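Local coordinates for cation efflux system protein CusF (Escherichia coli, PDB 3E6Z) that binds one copper ion per polypeptide and serves as a periplasmic metallochaperone of the Cus efflux system, which confers resistance to copper and silver, at residues 24-29 against 60-65. The protein carries 1 engineered substitution. Residues are numbered along the deposited sequence; the frame is centred on the assembly and turned at random.
With CU (copper (II) ion), chain B.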
loop_
_atom_site.group_PDB
_atom_site.type_symbol
_atom_site.label_atom_id
_atom_site.label_comp_id
_atom_site.label_asym_id
_atom_site.label_seq_id
_atom_site.Cartn_x
_atom_site.Cartn_y
_atom_site.Cartn_z
ATOM N N ILE A 24 -6.502 4.820 0.790
ATOM C CA ILE A 24 -6.887 3.407 0.940
ATOM C C ILE A 24 -6.256 2.971 2.252
ATOM O O ILE A 24 -5.027 3.000 2.430
ATOM C CB ILE A 24 -6.347 2.563 -0.197
ATOM C CG1 ILE A 24 -6.846 3.092 -1.561
ATOM C CG2 ILE A 24 -6.877 1.051 -0.014
ATOM C CD1 ILE A 24 -6.340 2.366 -2.670
ATOM N N THR A 25 -7.113 2.520 3.227
ATOM C CA THR A 25 -6.644 1.999 4.478
ATOM C C THR A 25 -6.472 0.454 4.312
ATOM O O THR A 25 -7.459 -0.220 3.928
ATOM C CB THR A 25 -7.635 2.332 5.601
ATOM O OG1 THR A 25 -7.736 3.755 5.674
ATOM C CG2 THR A 25 -7.223 1.827 6.930
ATOM N N ILE A 26 -5.261 -0.023 4.525
ATOM C CA ILE A 26 -4.901 -1.427 4.291
ATOM C C ILE A 26 -4.306 -1.998 5.520
ATOM O O ILE A 26 -3.392 -1.399 6.145
ATOM C CB ILE A 26 -3.887 -1.580 3.103
ATOM C CG1 ILE A 26 -4.476 -0.939 1.861
ATOM C CG2 ILE A 26 -3.498 -3.093 2.895
ATOM C CD1 ILE A 26 -3.473 -0.949 0.621
ATOM N N HIS A 27 -4.782 -3.244 5.898
ATOM C CA HIS A 27 -4.106 -3.956 6.964
ATOM C C HIS A 27 -3.130 -4.931 6.277
ATOM O O HIS A 27 -3.508 -5.908 5.601
ATOM C CB HIS A 27 -5.145 -4.717 7.812
ATOM C CG HIS A 27 -4.492 -5.369 8.986
ATOM N ND1 HIS A 27 -3.926 -4.609 9.962
ATOM C CD2 HIS A 27 -4.276 -6.695 9.287
ATOM C CE1 HIS A 27 -3.388 -5.448 10.844
ATOM N NE2 HIS A 27 -3.572 -6.705 10.457
ATOM N N HIS A 28 -1.826 -4.532 6.294
ATOM C CA HIS A 28 -0.813 -5.261 5.550
ATOM C C HIS A 28 -0.215 -6.444 6.361
ATOM O O HIS A 28 -0.164 -6.375 7.598
ATOM C CB HIS A 28 0.282 -4.306 4.992
ATOM C CG HIS A 28 1.208 -3.702 6.031
ATOM N ND1 HIS A 28 2.112 -4.422 6.750
ATOM C CD2 HIS A 28 1.476 -2.400 6.364
ATOM C CE1 HIS A 28 2.886 -3.600 7.496
ATOM N NE2 HIS A 28 2.524 -2.329 7.287
ATOM N N ASP A 29 0.110 -7.468 5.601
ATOM C CA ASP A 29 0.854 -8.640 6.119
ATOM C C ASP A 29 2.234 -8.191 6.500
ATOM O O ASP A 29 2.681 -7.083 6.124
ATOM C CB ASP A 29 0.875 -9.701 5.045
ATOM C CG ASP A 29 -0.538 -10.066 4.623
ATOM O OD1 ASP A 29 -1.416 -10.292 5.581
ATOM O OD2 ASP A 29 -0.758 -10.246 3.447
ATOM N N VAL A 60 -4.930 -7.903 -1.438
ATOM C CA VAL A 60 -4.218 -7.120 -2.454
ATOM C C VAL A 60 -2.730 -7.302 -2.370
ATOM O O VAL A 60 -2.181 -7.580 -1.330
ATOM C CB VAL A 60 -4.610 -5.606 -2.363
ATOM C CG1 VAL A 60 -6.056 -5.355 -2.818
ATOM C CG2 VAL A 60 -4.372 -5.116 -0.921
ATOM N N ALA A 61 -2.116 -7.069 -3.549
ATOM C CA ALA A 61 -0.646 -6.905 -3.677
ATOM C C ALA A 61 -0.438 -5.440 -4.143
ATOM O O ALA A 61 -1.109 -4.958 -5.020
ATOM C CB ALA A 61 -0.143 -7.859 -4.770
ATOM N N PHE A 62 0.522 -4.756 -3.484
ATOM C CA PHE A 62 0.668 -3.369 -3.784
ATOM C C PHE A 62 2.099 -3.012 -3.520
ATOM O O PHE A 62 2.868 -3.658 -2.852
ATOM C CB PHE A 62 -0.345 -2.472 -2.986
ATOM C CG PHE A 62 -0.190 -2.584 -1.509
ATOM C CD1 PHE A 62 -0.721 -3.694 -0.748
ATOM C CD2 PHE A 62 0.463 -1.539 -0.754
ATOM C CE1 PHE A 62 -0.557 -3.736 0.602
ATOM C CE2 PHE A 62 0.551 -1.580 0.583
ATOM C CZ PHE A 62 0.029 -2.664 1.329
ATOM N N ASN A 63 2.432 -1.866 -4.148
ATOM C CA ASN A 63 3.831 -1.350 -4.057
ATOM C C ASN A 63 3.678 0.134 -3.728
ATOM O O ASN A 63 2.796 0.810 -4.239
ATOM C CB ASN A 63 4.589 -1.474 -5.389
ATOM C CG ASN A 63 4.897 -2.922 -5.646
ATOM O OD1 ASN A 63 5.814 -3.481 -5.039
ATOM N ND2 ASN A 63 3.990 -3.619 -6.357
ATOM N N PHE A 64 4.558 0.647 -2.836
ATOM C CA PHE A 64 4.432 2.076 -2.461
ATOM C C PHE A 64 5.837 2.606 -2.166
ATOM O O PHE A 64 6.816 1.915 -1.991
ATOM C CB PHE A 64 3.500 2.191 -1.193
ATOM C CG PHE A 64 4.039 1.504 0.050
ATOM C CD1 PHE A 64 3.799 0.115 0.238
ATOM C CD2 PHE A 64 4.779 2.163 1.027
ATOM C CE1 PHE A 64 4.203 -0.530 1.394
ATOM C CE2 PHE A 64 5.199 1.484 2.153
ATOM C CZ PHE A 64 4.895 0.166 2.324
ATOM N N VAL A 65 5.846 3.964 -2.164
ATOM C CA VAL A 65 7.066 4.702 -1.833
ATOM C C VAL A 65 6.754 5.623 -0.641
ATOM O O VAL A 65 5.696 6.256 -0.568
ATOM C CB VAL A 65 7.626 5.505 -3.046
ATOM C CG1 VAL A 65 7.976 4.500 -4.119
ATOM C CG2 VAL A 65 6.802 6.365 -3.491
HETATM CU CU CU B . 3.441 -0.812 8.166
#
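Ile26 meets the ring of Phe62 with both of its branches. CD1 sits almost exactly above the middle of one face, 3.9 Å from the ring centroid, a CH-pi contact. The shorter branch, CG2, lies on the same face but out past the rim at CE1 and CZ, 3.8 Å from Phe62 CE1. With chi1 at -56°, CG2 is anti to the backbone N of Ile26 while CG1 lies beside that N, anti to the carbonyl carbon, and the extended chi2 carries CD1 out over the ring. CG2 also touches Val60, 4.4 Å from Val60 CG2. At the ring's edge, near its plane, His28 CB lies 4.0 Å from Phe62 CZ.

All of this is apolar packing inside a small OB-fold beta-barrel. Strands 23-28 and 59-67 are separated in the sheet by strand 8-18; across the interior, segments 24-28 and 60-65 run at 104° to each other, and no hydrogen bond passes between 24-29 and 60-65. Phe43, from strand 39-44, adds an edge-to-face contact to Phe62.

Beyond its CB, His28 belongs to the copper site. A chi1 of 70° places CG between the backbone N and the carbonyl carbon, and the imidazole then presents NE2 to the copper at 2.0 Å; Met39 and Met41 supply the other protein ligands. The other ring nitrogen, ND1, donates to the backbone carbonyl oxygen Asp29 O at 2.8 Å, close to the imidazole plane though well above the carbonyl plane. That bond helps fix the ring's rotation and leaves NE2 to the metal.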